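Local coordinates for protein broad specificity aminotransferase (Leishmania mexicana, PDB 4WB0) that is a pyridoxal-phosphate-dependent transaminase of relaxed substrate selectivity that works as a homodimer and probably moves amino groups from amino acids such as aspartate to 2-oxoglutarate, at residues A[86-91]-A[99-104]; A[92-97]-A[225-230]. One frame throughout, in Å; residues are numbered along the deposited sequence.

Interaction 1. Residues A[86-91]-A[99-104]; sequences FIDEAV and VELENL
Val91 and Leu101 meet where helix 84-95 is folded back against the chain leading out of it, a helix-loop-strand connection in the cofactor-binding domain of a class I aminotransferase. The helix lies across the mixed sheet, and residues 99-104 lead into strand 104-110, its outermost strand on this side. Val91 points toward the loop. Its CG1 sits anti to the backbone N (chi1 167°), which swings that methyl out to meet two leucines together: it is 3.9 Å from Leu101 CD2 and 3.7 Å from Leu104 CD2. One branch of Val91 thus touches a methyl of each leucine, and the valine and leucine chains run alongside each other in opposite directions. The second methyl of Leu104 meets the same valine branch more distantly, with CD1 4.1 Å from Val91 CG1.

Leu101 belongs to a short 3-10 turn, in which Asn103 N bonds to Glu100 O at 2.9 Å. Its side chain leans back over the helix and divides its work: CD2 goes to Val91, while CD1 covers Asp88 one turn earlier. On the sheet side, Val91 also rests on Ala106 of strand 104-110, and Leu104 reaches Leu274 of the neighbouring strand 268-274, so this hydrophobic patch runs down into the sheet.

Nothing polar is exchanged between the two segments. The carboxylate of Asp88 is used within its own helix, where OD1 takes a hydrogen bond from Gln84 NE2. What it offers Leu101 is a flat surface: the CD1 methyl lies over the face of the carboxylate, 3.7 Å from Asp88 CG.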
loop_
_atom_site.group_PDB
_atom_site.type_symbol
_atom_site.label_atom_id
_atom_site.label_comp_id
_atom_site.label_asym_id
_atom_site.label_seq_id
_atom_site.Cartn_x
_atom_site.Cartn_y
_atom_site.Cartn_z
ATOM N N PHE A 86 -12.676 11.256 3.672
ATOM C CA PHE A 86 -11.536 11.789 2.929
ATOM C C PHE A 86 -11.796 11.663 1.419
ATOM O O PHE A 86 -11.564 12.605 0.689
ATOM C CB PHE A 86 -10.253 11.039 3.288
ATOM C CG PHE A 86 -9.129 11.133 2.245
ATOM C CD1 PHE A 86 -8.395 12.293 2.056
ATOM C CD2 PHE A 86 -8.852 10.052 1.447
ATOM C CE1 PHE A 86 -7.377 12.369 1.103
ATOM C CE2 PHE A 86 -7.798 10.116 0.469
ATOM C CZ PHE A 86 -7.086 11.237 0.305
ATOM N N ILE A 87 -12.268 10.492 0.989
ATOM C CA ILE A 87 -12.458 10.262 -0.424
ATOM C C ILE A 87 -13.389 11.291 -1.014
ATOM O O ILE A 87 -13.037 11.945 -2.008
ATOM C CB ILE A 87 -12.983 8.865 -0.712
ATOM C CG1 ILE A 87 -11.950 7.804 -0.329
ATOM C CG2 ILE A 87 -13.248 8.742 -2.215
ATOM C CD1 ILE A 87 -12.612 6.410 -0.264
ATOM N N ASP A 88 -14.543 11.496 -0.391
ATOM C CA ASP A 88 -15.512 12.479 -0.848
ATOM C C ASP A 88 -14.952 13.884 -0.926
ATOM O O ASP A 88 -15.213 14.604 -1.893
ATOM C CB ASP A 88 -16.768 12.476 0.062
ATOM C CG ASP A 88 -17.602 11.167 -0.075
ATOM O OD1 ASP A 88 -17.361 10.341 -1.007
ATOM O OD2 ASP A 88 -18.507 10.966 0.761
ATOM N N GLU A 89 -14.282 14.348 0.127
ATOM C CA GLU A 89 -13.699 15.669 0.081
ATOM C C GLU A 89 -12.609 15.787 -1.003
ATOM O O GLU A 89 -12.437 16.828 -1.619
ATOM C CB GLU A 89 -13.111 16.010 1.442
ATOM C CG GLU A 89 -14.185 16.217 2.525
ATOM C CD GLU A 89 -14.976 17.532 2.426
ATOM O OE1 GLU A 89 -15.887 17.710 3.292
ATOM O OE2 GLU A 89 -14.727 18.393 1.531
ATOM N N ALA A 90 -11.816 14.746 -1.174
ATOM C CA ALA A 90 -10.724 14.776 -2.111
ATOM C C ALA A 90 -11.210 14.869 -3.559
ATOM O O ALA A 90 -10.647 15.648 -4.361
ATOM C CB ALA A 90 -9.836 13.568 -1.905
ATOM N N VAL A 91 -12.274 14.154 -3.871
ATOM C CA VAL A 91 -12.829 14.187 -5.216
ATOM C C VAL A 91 -13.495 15.562 -5.451
ATOM O O VAL A 91 -13.447 16.149 -6.536
ATOM C CB VAL A 91 -13.827 13.051 -5.382
ATOM C CG1 VAL A 91 -14.629 13.257 -6.633
ATOM C CG2 VAL A 91 -13.103 11.715 -5.389
ATOM N N VAL A 99 -19.633 18.639 -8.368
ATOM C CA VAL A 99 -19.549 17.226 -8.766
ATOM C C VAL A 99 -20.590 16.316 -8.116
ATOM O O VAL A 99 -20.924 16.455 -6.920
ATOM C CB VAL A 99 -18.141 16.663 -8.452
ATOM C CG1 VAL A 99 -17.928 16.481 -6.915
ATOM C CG2 VAL A 99 -17.889 15.363 -9.265
ATOM N N GLU A 100 -21.118 15.386 -8.899
ATOM C CA GLU A 100 -22.079 14.436 -8.347
ATOM C C GLU A 100 -21.377 13.160 -7.911
ATOM O O GLU A 100 -21.046 12.298 -8.722
ATOM C CB GLU A 100 -23.190 14.151 -9.354
ATOM C CG GLU A 100 -24.060 15.364 -9.586
ATOM C CD GLU A 100 -25.327 15.029 -10.323
ATOM O OE1 GLU A 100 -25.567 15.633 -11.390
ATOM O OE2 GLU A 100 -26.083 14.162 -9.833
ATOM N N LEU A 101 -21.115 13.061 -6.614
ATOM C CA LEU A 101 -20.396 11.923 -6.071
ATOM C C LEU A 101 -21.071 10.601 -6.478
ATOM O O LEU A 101 -20.419 9.544 -6.576
ATOM C CB LEU A 101 -20.311 12.044 -4.559
ATOM C CG LEU A 101 -19.372 13.172 -4.064
ATOM C CD1 LEU A 101 -19.404 13.242 -2.543
ATOM C CD2 LEU A 101 -17.940 13.001 -4.532
ATOM N N GLU A 102 -22.377 10.678 -6.733
ATOM C CA GLU A 102 -23.170 9.502 -7.058
ATOM C C GLU A 102 -22.927 8.983 -8.452
ATOM O O GLU A 102 -23.329 7.869 -8.767
ATOM C CB GLU A 102 -24.665 9.828 -6.910
ATOM C CG GLU A 102 -25.010 10.563 -5.625
ATOM C CD GLU A 102 -25.148 12.095 -5.784
ATOM O OE1 GLU A 102 -24.493 12.700 -6.670
ATOM O OE2 GLU A 102 -25.938 12.690 -5.002
ATOM N N ASN A 103 -22.350 9.811 -9.308
ATOM C CA ASN A 103 -22.087 9.417 -10.695
ATOM C C ASN A 103 -20.635 9.122 -10.886
ATOM O O ASN A 103 -20.149 9.170 -12.024
ATOM C CB ASN A 103 -22.491 10.513 -11.703
ATOM C CG ASN A 103 -23.958 10.882 -11.635
ATOM O OD1 ASN A 103 -24.794 10.169 -11.068
ATOM N ND2 ASN A 103 -24.277 12.029 -12.210
ATOM N N LEU A 104 -19.889 8.925 -9.793
ATOM C CA LEU A 104 -18.550 8.429 -10.000
ATOM C C LEU A 104 -18.195 7.307 -9.015
ATOM O O LEU A 104 -18.945 7.011 -8.073
ATOM C CB LEU A 104 -17.557 9.583 -9.937
ATOM C CG LEU A 104 -17.519 10.340 -8.622
ATOM C CD1 LEU A 104 -16.502 9.804 -7.769
ATOM C CD2 LEU A 104 -17.213 11.818 -8.902
#

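Interaction 2. Residues A[92-97]-A[225-230]; sequences KMTYGD and AYQGYA
Met93 reaches from the last turn of helix 84-95 to the side chain of Gln227, which projects from the loop that follows strand 219-224. With CG anti to the backbone N (chi1 -179°) the methionine runs outward, then bends at its last torsion. That bend brings CE in from above the amide plane, 3.3 Å from Gln227 OE1, a close methyl-to-oxygen contact. The backbone of Met93 contributes as well: Gln227 NE2 points at Met93 O in an almost straight line (175°), but at 3.4 Å the hydrogen bond is weak.

Thr94 comes next and crosses the glutamine at about a right angle, with CB 3.8 Å from Gln227 OE1. Its OG1 is buried with no hydrogen-bond partner in the model. At Gly96, whose N still bonds to Lys92 O, a positive phi takes the chain out of the helix.

On the opposing side, Gln227 is the second residue of a type II beta turn from Tyr226 to Tyr229, with Gly228 supplying the positive phi that this turn needs. The extended glutamine spans from the turn to the helix end.

Both ends of the weak bond have another partner: Gln227 NE2 also bonds to Leu234 O, and Met93 O is held by Arg242 NH2. The glutamine therefore bridges helix end and loop within a buried network, adding only a weak bond to a carbonyl that Arg242 also serves.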
loop_
_atom_site.group_PDB
_atom_site.type_symbol
_atom_site.label_atom_id
_atom_site.label_comp_id
_atom_site.label_asym_id
_atom_site.label_seq_id
_atom_site.Cartn_x
_atom_site.Cartn_y
_atom_site.Cartn_z
ATOM N N LYS A 92 -14.098 16.083 -4.398
ATOM C CA LYS A 92 -14.689 17.398 -4.488
ATOM C C LYS A 92 -13.644 18.480 -4.722
ATOM O O LYS A 92 -13.924 19.469 -5.393
ATOM C CB LYS A 92 -15.512 17.710 -3.223
ATOM C CG LYS A 92 -16.970 17.279 -3.386
ATOM C CD LYS A 92 -17.625 16.785 -2.082
ATOM C CE LYS A 92 -17.697 17.879 -1.034
ATOM N NZ LYS A 92 -18.493 17.437 0.164
ATOM N N MET A 93 -12.461 18.323 -4.155
ATOM C CA MET A 93 -11.379 19.314 -4.358
ATOM C C MET A 93 -10.963 19.411 -5.831
ATOM O O MET A 93 -10.707 20.492 -6.346
ATOM C CB MET A 93 -10.136 18.950 -3.519
ATOM C CG MET A 93 -8.936 19.948 -3.638
ATOM S SD MET A 93 -7.484 19.335 -2.729
ATOM C CE MET A 93 -6.921 18.092 -3.861
ATOM N N THR A 94 -10.926 18.278 -6.521
ATOM C CA THR A 94 -10.495 18.340 -7.938
ATOM C C THR A 94 -11.685 18.664 -8.832
ATOM O O THR A 94 -11.562 19.536 -9.678
ATOM C CB THR A 94 -9.761 17.090 -8.353
ATOM O OG1 THR A 94 -9.177 17.243 -9.699
ATOM C CG2 THR A 94 -10.629 15.875 -8.245
ATOM N N TYR A 95 -12.857 18.044 -8.644
ATOM C CA TYR A 95 -13.990 18.329 -9.573
ATOM C C TYR A 95 -14.890 19.473 -9.219
ATOM O O TYR A 95 -15.701 19.897 -10.028
ATOM C CB TYR A 95 -14.815 17.038 -9.748
ATOM C CG TYR A 95 -14.069 16.056 -10.613
ATOM C CD1 TYR A 95 -13.783 16.373 -11.936
ATOM C CD2 TYR A 95 -13.663 14.860 -10.123
ATOM C CE1 TYR A 95 -13.098 15.488 -12.749
ATOM C CE2 TYR A 95 -12.962 13.920 -10.923
ATOM C CZ TYR A 95 -12.683 14.265 -12.238
ATOM O OH TYR A 95 -12.049 13.373 -13.037
ATOM N N GLY A 96 -14.727 20.050 -8.040
ATOM C CA GLY A 96 -15.568 21.187 -7.691
ATOM C C GLY A 96 -16.704 20.752 -6.778
ATOM O O GLY A 96 -17.079 19.584 -6.742
ATOM N N ASP A 97 -17.252 21.689 -6.018
ATOM C CA ASP A 97 -18.382 21.378 -5.155
ATOM C C ASP A 97 -19.622 21.027 -5.995
ATOM O O ASP A 97 -20.638 20.598 -5.464
ATOM C CB ASP A 97 -18.663 22.556 -4.217
ATOM C CG ASP A 97 -17.408 23.028 -3.476
ATOM O OD1 ASP A 97 -16.481 22.205 -3.289
ATOM O OD2 ASP A 97 -17.350 24.220 -3.084
ATOM N N ALA A 225 -0.800 15.104 -9.409
ATOM C CA ALA A 225 0.060 15.025 -8.262
ATOM C C ALA A 225 0.402 16.417 -7.712
ATOM O O ALA A 225 0.931 16.510 -6.606
ATOM C CB ALA A 225 1.345 14.252 -8.630
ATOM N N TYR A 226 0.108 17.486 -8.479
ATOM C CA TYR A 226 0.646 18.828 -8.145
ATOM C C TYR A 226 -0.429 19.922 -8.107
ATOM O O TYR A 226 -0.139 21.085 -8.284
ATOM C CB TYR A 226 1.766 19.213 -9.158
ATOM C CG TYR A 226 2.985 18.330 -9.055
ATOM C CD1 TYR A 226 3.883 18.508 -8.021
ATOM C CD2 TYR A 226 3.237 17.305 -9.986
ATOM C CE1 TYR A 226 4.963 17.704 -7.882
ATOM C CE2 TYR A 226 4.343 16.497 -9.855
ATOM C CZ TYR A 226 5.192 16.692 -8.807
ATOM O OH TYR A 226 6.321 15.919 -8.670
ATOM N N GLN A 227 -1.671 19.536 -7.874
ATOM C CA GLN A 227 -2.760 20.488 -7.944
ATOM C C GLN A 227 -2.471 21.606 -6.927
ATOM O O GLN A 227 -2.199 21.311 -5.753
ATOM C CB GLN A 227 -4.088 19.805 -7.663
ATOM C CG GLN A 227 -5.264 20.694 -8.039
ATOM C CD GLN A 227 -6.605 20.225 -7.498
ATOM O OE1 GLN A 227 -6.773 19.068 -7.055
ATOM N NE2 GLN A 227 -7.579 21.127 -7.500
ATOM N N GLY A 228 -2.443 22.865 -7.393
ATOM C CA GLY A 228 -2.091 23.986 -6.541
ATOM C C GLY A 228 -0.752 24.614 -6.921
ATOM O O GLY A 228 -0.531 25.798 -6.644
ATOM N N TYR A 229 0.136 23.862 -7.602
ATOM C CA TYR A 229 1.506 24.316 -7.788
ATOM C C TYR A 229 1.710 25.032 -9.122
ATOM O O TYR A 229 2.702 25.737 -9.305
ATOM C CB TYR A 229 2.480 23.143 -7.715
ATOM C CG TYR A 229 2.957 22.815 -6.315
ATOM C CD1 TYR A 229 3.903 23.588 -5.686
ATOM C CD2 TYR A 229 2.413 21.774 -5.612
ATOM C CE1 TYR A 229 4.325 23.293 -4.423
ATOM C CE2 TYR A 229 2.845 21.476 -4.339
ATOM C CZ TYR A 229 3.796 22.226 -3.772
ATOM O OH TYR A 229 4.242 21.927 -2.534
ATOM N N ALA A 230 0.825 24.786 -10.064
ATOM C CA ALA A 230 0.882 25.470 -11.341
ATOM C C ALA A 230 0.552 26.968 -11.194
ATOM O O ALA A 230 1.210 27.771 -11.836
ATOM C CB ALA A 230 -0.059 24.798 -12.357
#

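Overall arrangement
Both contacts draw on helix 84-95, interaction 1 on its middle turns and interaction 2 on its C-terminal end, and their centres lie about 13 Å apart. Interaction 1 is local and only partly buried, joining the helix to the loop that follows it through leucine and valine methyls and the face of one carboxylate, with no hydrogen bond. Interaction 2 is buried, nearer the centre of the chain, and ties the helix to a loop more than a hundred residues away, with an amide as the main connector. They touch at Lys92, which packs on Leu101 and whose CG is 3.7 Å from Val99 CG1, although Lys92 takes no part in the contact with Gln227.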